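Local atomic coordinates of filamentous hemagglutinin (Bordetella pertussis, PDB entry 1RWR), a protein that probably mediates bacterial adhesion and reaches the cell surface by two-partner secretion, the deposited fragment being its secretion domain. Residues V163-K168 with I203-R208; A214-G219 with L232-S237; L273-K276 with V280-A283. All coordinates share one frame; numbering follows the deposited sequence.

Overall arrangement
Interactions 2 and 3 lie within the parallel beta-helix, and interaction 1 ties a corner of it to a loop beyond strand 199-202. Interaction 2 is the buried one, where strands of two different sheets face each other across the helix interior through small and aliphatic side chains. Interaction 3 joins the same two sheets near the C-terminal end of the fragment, again by apolar contact, but is only partly buried. Interaction 1 differs in kind: a charged side chain at a strand corner grips the backbone of an exposed loop. Interactions 1 and 2 touch through a salt bridge, strands 166-169 and 215-219 being sheet neighbours; interactions 2 and 3 stay about 7 Å apart at their nearest atoms.

Interaction 1: residues V163-K168 with I203-R208; sequences VARLVK and IAAGAR
Arg165 reaches Ala207 with two hydrogen bonds, both to the one carbonyl oxygen. Arg165 NH1 lies 2.7 Å from Ala207 O and makes the straighter bond, 157° at the hydrogen, though it stands tilted from the carbonyl plane. Arg165 NH2, 3.1 Å from Ala207 O, is more bent but lies in that plane, on a lone pair. The oxygen is thus held end-on at the edge of the guanidinium, close to its plane. A bend in the chain at chi2 (70°) helps carry the group across to the loop.

The setting is a parallel beta-helix. Arg165 occupies the corner between strands 159-164 and 166-169, which belong to different sheets, whereas 203-208 is loop leaving strand 199-202 of a four-stranded antiparallel sheet. The arginine therefore links a corner of the helix to this loop.

Electrostatics and further polar bonds fix the group's rotation: NE forms a salt bridge with Asp236, and NH1 also donates to Gln141 O.

Van der Waals contacts complete the contact. Ala205 CB approaches Arg165 NH1 obliquely at 3.6 Å, and the carbonyl carbon of Arg208 lies over one guanidinium face, 3.5 Å from Arg165 NH2, while the Arg208 CB points away.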
loop_
_atom_site.group_PDB
_atom_site.type_symbol
_atom_site.label_atom_id
_atom_site.label_comp_id
_atom_site.label_asym_id
_atom_site.label_seq_id
_atom_site.Cartn_x
_atom_site.Cartn_y
_atom_site.Cartn_z
ATOM N N VAL A 163 3.533 -0.884 3.451
ATOM C CA VAL A 163 4.114 -0.832 4.796
ATOM C C VAL A 163 4.216 -2.254 5.356
ATOM O O VAL A 163 3.213 -2.886 5.656
ATOM C CB VAL A 163 3.237 0.073 5.707
ATOM C CG1 VAL A 163 3.903 0.253 7.070
ATOM C CG2 VAL A 163 3.011 1.432 5.035
ATOM N N ALA A 164 5.417 -2.803 5.419
ATOM C CA ALA A 164 5.584 -4.245 5.672
ATOM C C ALA A 164 6.936 -4.493 6.289
ATOM O O ALA A 164 7.780 -3.577 6.355
ATOM C CB ALA A 164 5.443 -5.040 4.380
ATOM N N ARG A 165 7.178 -5.720 6.756
ATOM C CA ARG A 165 8.475 -5.997 7.329
ATOM C C ARG A 165 9.519 -6.011 6.230
ATOM O O ARG A 165 10.585 -5.447 6.393
ATOM C CB ARG A 165 8.477 -7.289 8.140
ATOM C CG ARG A 165 9.724 -7.471 9.031
ATOM C CD ARG A 165 9.725 -6.479 10.221
ATOM N NE ARG A 165 10.994 -6.371 10.933
ATOM C CZ ARG A 165 11.386 -7.148 11.981
ATOM N NH1 ARG A 165 10.694 -8.198 12.377
ATOM N NH2 ARG A 165 12.541 -6.899 12.579
ATOM N N LEU A 166 9.186 -6.688 5.148
ATOM C CA LEU A 166 9.993 -6.725 3.930
ATOM C C LEU A 166 9.140 -6.382 2.721
ATOM O O LEU A 166 7.945 -6.669 2.674
ATOM C CB LEU A 166 10.562 -8.128 3.706
ATOM C CG LEU A 166 11.457 -8.721 4.805
ATOM C CD1 LEU A 166 11.794 -10.175 4.435
ATOM C CD2 LEU A 166 12.742 -7.910 5.061
ATOM N N VAL A 167 9.770 -5.835 1.697
ATOM C CA VAL A 167 9.049 -5.480 0.476
ATOM C C VAL A 167 9.879 -5.894 -0.733
ATOM O O VAL A 167 11.071 -5.615 -0.787
ATOM C CB VAL A 167 8.685 -3.989 0.402
ATOM C CG1 VAL A 167 7.888 -3.692 -0.882
ATOM C CG2 VAL A 167 7.928 -3.556 1.607
ATOM N N LYS A 168 9.240 -6.578 -1.675
ATOM C CA LYS A 168 9.875 -6.972 -2.944
ATOM C C LYS A 168 9.127 -6.269 -4.078
ATOM O O LYS A 168 7.895 -6.345 -4.147
ATOM C CB LYS A 168 9.830 -8.473 -3.089
ATOM C CG LYS A 168 10.696 -9.139 -1.992
ATOM C CD LYS A 168 10.673 -10.632 -2.002
ATOM C CE LYS A 168 11.709 -11.226 -0.973
ATOM N NZ LYS A 168 12.738 -10.302 -0.290
ATOM N N ILE A 203 9.647 0.006 16.180
ATOM C CA ILE A 203 9.147 -0.738 17.337
ATOM C C ILE A 203 9.944 -2.051 17.484
ATOM O O ILE A 203 10.644 -2.506 16.565
ATOM C CB ILE A 203 7.622 -1.012 17.231
ATOM C CG1 ILE A 203 7.273 -1.913 16.035
ATOM C CG2 ILE A 203 6.823 0.293 17.223
ATOM C CD1 ILE A 203 5.825 -2.309 15.982
ATOM N N ALA A 204 9.864 -2.641 18.661
ATOM C CA ALA A 204 10.460 -3.948 18.911
ATOM C C ALA A 204 9.670 -5.087 18.250
ATOM O O ALA A 204 8.454 -5.113 18.216
ATOM C CB ALA A 204 10.541 -4.175 20.433
ATOM N N ALA A 205 10.379 -6.073 17.768
ATOM C CA ALA A 205 9.731 -7.253 17.233
ATOM C C ALA A 205 10.376 -8.468 17.815
ATOM O O ALA A 205 11.517 -8.418 18.291
ATOM C CB ALA A 205 9.862 -7.275 15.736
ATOM N N GLY A 206 9.677 -9.577 17.663
ATOM C CA GLY A 206 10.095 -10.850 18.212
ATOM C C GLY A 206 11.195 -11.514 17.454
ATOM O O GLY A 206 11.884 -12.375 17.977
ATOM N N ALA A 207 11.351 -11.125 16.200
ATOM C CA ALA A 207 12.429 -11.609 15.382
ATOM C C ALA A 207 12.883 -10.518 14.433
ATOM O O ALA A 207 12.214 -9.504 14.260
ATOM C CB ALA A 207 11.954 -12.811 14.583
ATOM N N ARG A 208 14.064 -10.736 13.876
ATOM C CA ARG A 208 14.576 -9.901 12.798
ATOM C C ARG A 208 13.747 -10.056 11.524
ATOM O O ARG A 208 12.955 -11.001 11.341
ATOM C CB ARG A 208 16.031 -10.224 12.554
ATOM C CG ARG A 208 16.206 -11.514 11.818
ATOM C CD ARG A 208 17.635 -11.951 11.736
ATOM N NE ARG A 208 17.732 -12.968 10.703
ATOM C CZ ARG A 208 18.800 -13.703 10.483
ATOM N NH1 ARG A 208 19.880 -13.563 11.219
ATOM N NH2 ARG A 208 18.760 -14.583 9.501
#

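Interaction 2: residues A214-G219 with L232-S237; sequences AYAIDG and LVSSDS
Ala216 opens the contact with Ser234, its methyl lying 3.3 Å from the hydroxyl: Ala216 CB to Ser234 OG. This is a close van der Waals approach of carbon to oxygen, and Ser234 CB stands further back, 4.2 Å from Ala216 CB. The serine oxygen is carried opposite its own backbone nitrogen (chi1 176°), which leaves it as the part of the residue nearest the alanine. The two CA atoms, Ala216 and Ser234, are 6.4 Å apart, the nearest pair between the segments. Here the chain of 214-219 turns a corner, from one face of the beta-helix to the next, and both small side chains point inward across it.

Ile217 follows and makes the longer reach. Its CG1 branch is extended at chi2 (174°), so that CD1 lies 3.5 Å from Val233 O and 4.0 Å from Val233 N. The same methyl reaches the base of Leu232, with Ile217 CD1 4.2 Å from Leu232 CB. Val233 itself contributes backbone, its CB being directed away. In the core Ile217 also packs on Val186 and Ala188 of strand 183-188, the strand next to 229-234 in its sheet.

Beyond it Asp218 turns elsewhere and forms a salt bridge with Arg242. With no hydrogen bond between the segments, the contact rests on van der Waals packing, methyls lying against a hydroxyl and a carbonyl oxygen as well as aliphatic carbon.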
loop_
_atom_site.group_PDB
_atom_site.type_symbol
_atom_site.label_atom_id
_atom_site.label_comp_id
_atom_site.label_asym_id
_atom_site.label_seq_id
_atom_site.Cartn_x
_atom_site.Cartn_y
_atom_site.Cartn_z
ATOM N N ALA A 214 21.023 -8.157 4.310
ATOM C CA ALA A 214 19.931 -8.549 3.426
ATOM C C ALA A 214 19.140 -7.278 3.146
ATOM O O ALA A 214 19.378 -6.238 3.778
ATOM C CB ALA A 214 19.071 -9.660 4.043
ATOM N N TYR A 215 18.242 -7.351 2.154
ATOM C CA TYR A 215 17.543 -6.192 1.676
ATOM C C TYR A 215 16.127 -6.166 2.215
ATOM O O TYR A 215 15.353 -7.053 1.915
ATOM C CB TYR A 215 17.523 -6.203 0.141
ATOM C CG TYR A 215 18.913 -6.092 -0.374
ATOM C CD1 TYR A 215 19.632 -4.945 -0.171
ATOM C CD2 TYR A 215 19.523 -7.160 -1.000
ATOM C CE1 TYR A 215 20.943 -4.823 -0.618
ATOM C CE2 TYR A 215 20.824 -7.057 -1.454
ATOM C CZ TYR A 215 21.530 -5.892 -1.244
ATOM O OH TYR A 215 22.820 -5.800 -1.684
ATOM N N ALA A 216 15.793 -5.156 3.012
ATOM C CA ALA A 216 14.437 -4.958 3.492
ATOM C C ALA A 216 13.477 -4.499 2.392
ATOM O O ALA A 216 12.284 -4.831 2.415
ATOM C CB ALA A 216 14.453 -3.938 4.610
ATOM N N ILE A 217 14.006 -3.736 1.445
ATOM C CA ILE A 217 13.301 -3.372 0.205
ATOM C C ILE A 217 14.223 -3.867 -0.887
ATOM O O ILE A 217 15.422 -3.520 -0.902
ATOM C CB ILE A 217 13.081 -1.851 0.069
ATOM C CG1 ILE A 217 12.241 -1.339 1.243
ATOM C CG2 ILE A 217 12.458 -1.525 -1.286
ATOM C CD1 ILE A 217 12.058 0.149 1.339
ATOM N N ASP A 218 13.691 -4.671 -1.781
ATOM C CA ASP A 218 14.457 -5.179 -2.898
ATOM C C ASP A 218 13.650 -5.063 -4.166
ATOM O O ASP A 218 12.698 -5.778 -4.347
ATOM C CB ASP A 218 14.835 -6.627 -2.612
ATOM C CG ASP A 218 15.907 -7.145 -3.518
ATOM O OD1 ASP A 218 16.411 -6.406 -4.371
ATOM O OD2 ASP A 218 16.269 -8.347 -3.440
ATOM N N GLY A 219 14.022 -4.092 -4.999
ATOM C CA GLY A 219 13.395 -3.873 -6.292
ATOM C C GLY A 219 14.330 -4.288 -7.418
ATOM O O GLY A 219 15.486 -3.936 -7.418
ATOM N N LEU A 232 11.232 5.919 0.071
ATOM C CA LEU A 232 11.601 4.572 0.485
ATOM C C LEU A 232 12.290 4.630 1.830
ATOM O O LEU A 232 13.278 5.360 1.996
ATOM C CB LEU A 232 12.486 3.878 -0.558
ATOM C CG LEU A 232 12.066 3.946 -2.052
ATOM C CD1 LEU A 232 13.188 3.331 -2.903
ATOM C CD2 LEU A 232 10.781 3.253 -2.315
ATOM N N VAL A 233 11.760 3.879 2.786
ATOM C CA VAL A 233 12.231 3.896 4.142
ATOM C C VAL A 233 12.426 2.459 4.626
ATOM O O VAL A 233 11.543 1.629 4.460
ATOM C CB VAL A 233 11.246 4.621 5.081
ATOM C CG1 VAL A 233 11.685 4.441 6.555
ATOM C CG2 VAL A 233 11.115 6.100 4.706
ATOM N N SER A 234 13.583 2.193 5.235
ATOM C CA SER A 234 13.893 0.929 5.865
ATOM C C SER A 234 14.433 1.268 7.245
ATOM O O SER A 234 15.402 2.025 7.371
ATOM C CB SER A 234 14.959 0.196 5.054
ATOM O OG SER A 234 15.355 -0.988 5.693
ATOM N N SER A 235 13.789 0.767 8.279
ATOM C CA SER A 235 14.152 1.169 9.627
ATOM C C SER A 235 14.962 0.125 10.425
ATOM O O SER A 235 15.586 0.493 11.433
ATOM C CB SER A 235 12.873 1.640 10.358
ATOM O OG SER A 235 12.033 0.562 10.420
ATOM N N ASP A 236 15.007 -1.134 9.991
ATOM C CA ASP A 236 15.751 -2.170 10.752
ATOM C C ASP A 236 17.264 -1.999 10.579
ATOM O O ASP A 236 17.766 -1.943 9.455
ATOM C CB ASP A 236 15.380 -3.586 10.343
ATOM C CG ASP A 236 13.944 -3.964 10.702
ATOM O OD1 ASP A 236 13.278 -3.203 11.474
ATOM O OD2 ASP A 236 13.437 -5.011 10.273
ATOM N N SER A 237 17.999 -1.961 11.692
ATOM C CA SER A 237 19.444 -1.730 11.634
ATOM C C SER A 237 20.134 -2.831 10.815
ATOM O O SER A 237 19.880 -4.030 10.975
ATOM C CB SER A 237 20.036 -1.667 13.037
ATOM O OG SER A 237 21.449 -1.508 12.990
#

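Interaction 3: residues L273-K276 with V280-A283; sequences LSLK and VVSA
Leu275 meets Val281 and Ala283 without any flat group: no ring, amide, carboxylate or guanidinium presents a face or an edge in this contact, and a methylene and three methyl carbons do the touching. The closest pair is Leu275 CB and Val281 CG1, 3.8 Å apart. Val281 CG1 also lies 4.0 Å from Leu275 CD1, so a single valine methyl rests against both the root and one tip of the leucine, and the two side chains cross obliquely. The valine presents that branch because CG1 lies opposite its backbone nitrogen (chi1 170°); CG2 is the more distant of its two methyls. Leu275 CD1 then continues along the strand to Ala283 CB at 4.2 Å, bridging two residues that point to the same side of 281-283. Between them Ser282 is directed away from the contact, as is Lys276 after the leucine.

The two strands follow one another within a turn of the beta-helix, separated by a short corner. Strand 272-277 belongs to the ten-stranded parallel sheet, and 281-283 pairs with strand 261-268 on another face, so the contact spans the inside of the bend. Leu263 packs on Leu275 from the preceding turn, while Ile261 and Val295 pack on Val281.

No hydrogen bond joins the two segments: the backbones, 7.3 Å apart at the CA atoms of Leu275 and Val281, bond instead to neighbouring strands of their sheets, as Leu275 does with Asn294. Cohesion across this corner therefore comes from dispersion and the burial of aliphatic surface.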
loop_
_atom_site.group_PDB
_atom_site.type_symbol
_atom_site.label_atom_id
_atom_site.label_comp_id
_atom_site.label_asym_id
_atom_site.label_seq_id
_atom_site.Cartn_x
_atom_site.Cartn_y
_atom_site.Cartn_z
ATOM N N LEU A 273 16.578 15.182 -4.519
ATOM C CA LEU A 273 16.870 13.762 -4.475
ATOM C C LEU A 273 17.770 13.564 -3.246
ATOM O O LEU A 273 18.889 14.071 -3.188
ATOM C CB LEU A 273 17.534 13.346 -5.796
ATOM C CG LEU A 273 17.333 11.934 -6.328
ATOM C CD1 LEU A 273 17.713 11.812 -7.777
ATOM C CD2 LEU A 273 18.197 11.028 -5.466
ATOM N N SER A 274 17.268 12.882 -2.229
ATOM C CA SER A 274 17.997 12.747 -0.986
ATOM C C SER A 274 18.108 11.286 -0.554
ATOM O O SER A 274 17.076 10.562 -0.448
ATOM C CB SER A 274 17.297 13.585 0.061
ATOM O OG SER A 274 17.776 13.286 1.354
ATOM N N LEU A 275 19.339 10.846 -0.315
ATOM C CA LEU A 275 19.632 9.483 0.120
ATOM C C LEU A 275 20.377 9.500 1.463
ATOM O O LEU A 275 21.447 10.121 1.601
ATOM C CB LEU A 275 20.429 8.715 -0.934
ATOM C CG LEU A 275 19.968 8.802 -2.413
ATOM C CD1 LEU A 275 20.906 8.013 -3.318
ATOM C CD2 LEU A 275 18.525 8.306 -2.644
ATOM N N LYS A 276 19.827 8.855 2.465
ATOM C CA LYS A 276 20.442 8.892 3.764
ATOM C C LYS A 276 20.474 7.471 4.287
ATOM O O LYS A 276 19.425 6.883 4.558
ATOM C CB LYS A 276 19.681 9.794 4.744
ATOM C CG LYS A 276 19.425 11.241 4.297
ATOM C CD LYS A 276 20.494 12.200 4.775
ATOM C CE LYS A 276 20.004 13.670 4.828
ATOM N NZ LYS A 276 21.166 14.553 5.230
ATOM N N VAL A 280 26.769 1.789 3.357
ATOM C CA VAL A 280 27.200 2.304 2.065
ATOM C C VAL A 280 25.988 2.694 1.245
ATOM O O VAL A 280 25.064 1.899 1.101
ATOM C CB VAL A 280 27.980 1.276 1.263
ATOM C CG1 VAL A 280 28.343 1.852 -0.100
ATOM C CG2 VAL A 280 29.220 0.879 2.015
ATOM N N VAL A 281 26.021 3.904 0.697
ATOM C CA VAL A 281 24.941 4.419 -0.142
ATOM C C VAL A 281 25.503 4.649 -1.514
ATOM O O VAL A 281 26.518 5.359 -1.647
ATOM C CB VAL A 281 24.378 5.736 0.427
ATOM C CG1 VAL A 281 23.425 6.412 -0.585
ATOM C CG2 VAL A 281 23.683 5.462 1.718
ATOM N N SER A 282 24.886 4.042 -2.533
ATOM C CA SER A 282 25.322 4.196 -3.919
ATOM C C SER A 282 24.153 4.350 -4.873
ATOM O O SER A 282 23.066 3.864 -4.609
ATOM C CB SER A 282 26.126 3.016 -4.386
ATOM O OG SER A 282 25.348 1.839 -4.460
ATOM N N ALA A 283 24.406 5.027 -5.991
ATOM C CA ALA A 283 23.383 5.213 -7.006
ATOM C C ALA A 283 24.070 5.263 -8.365
ATOM O O ALA A 283 25.191 5.768 -8.489
ATOM C CB ALA A 283 22.605 6.427 -6.759
#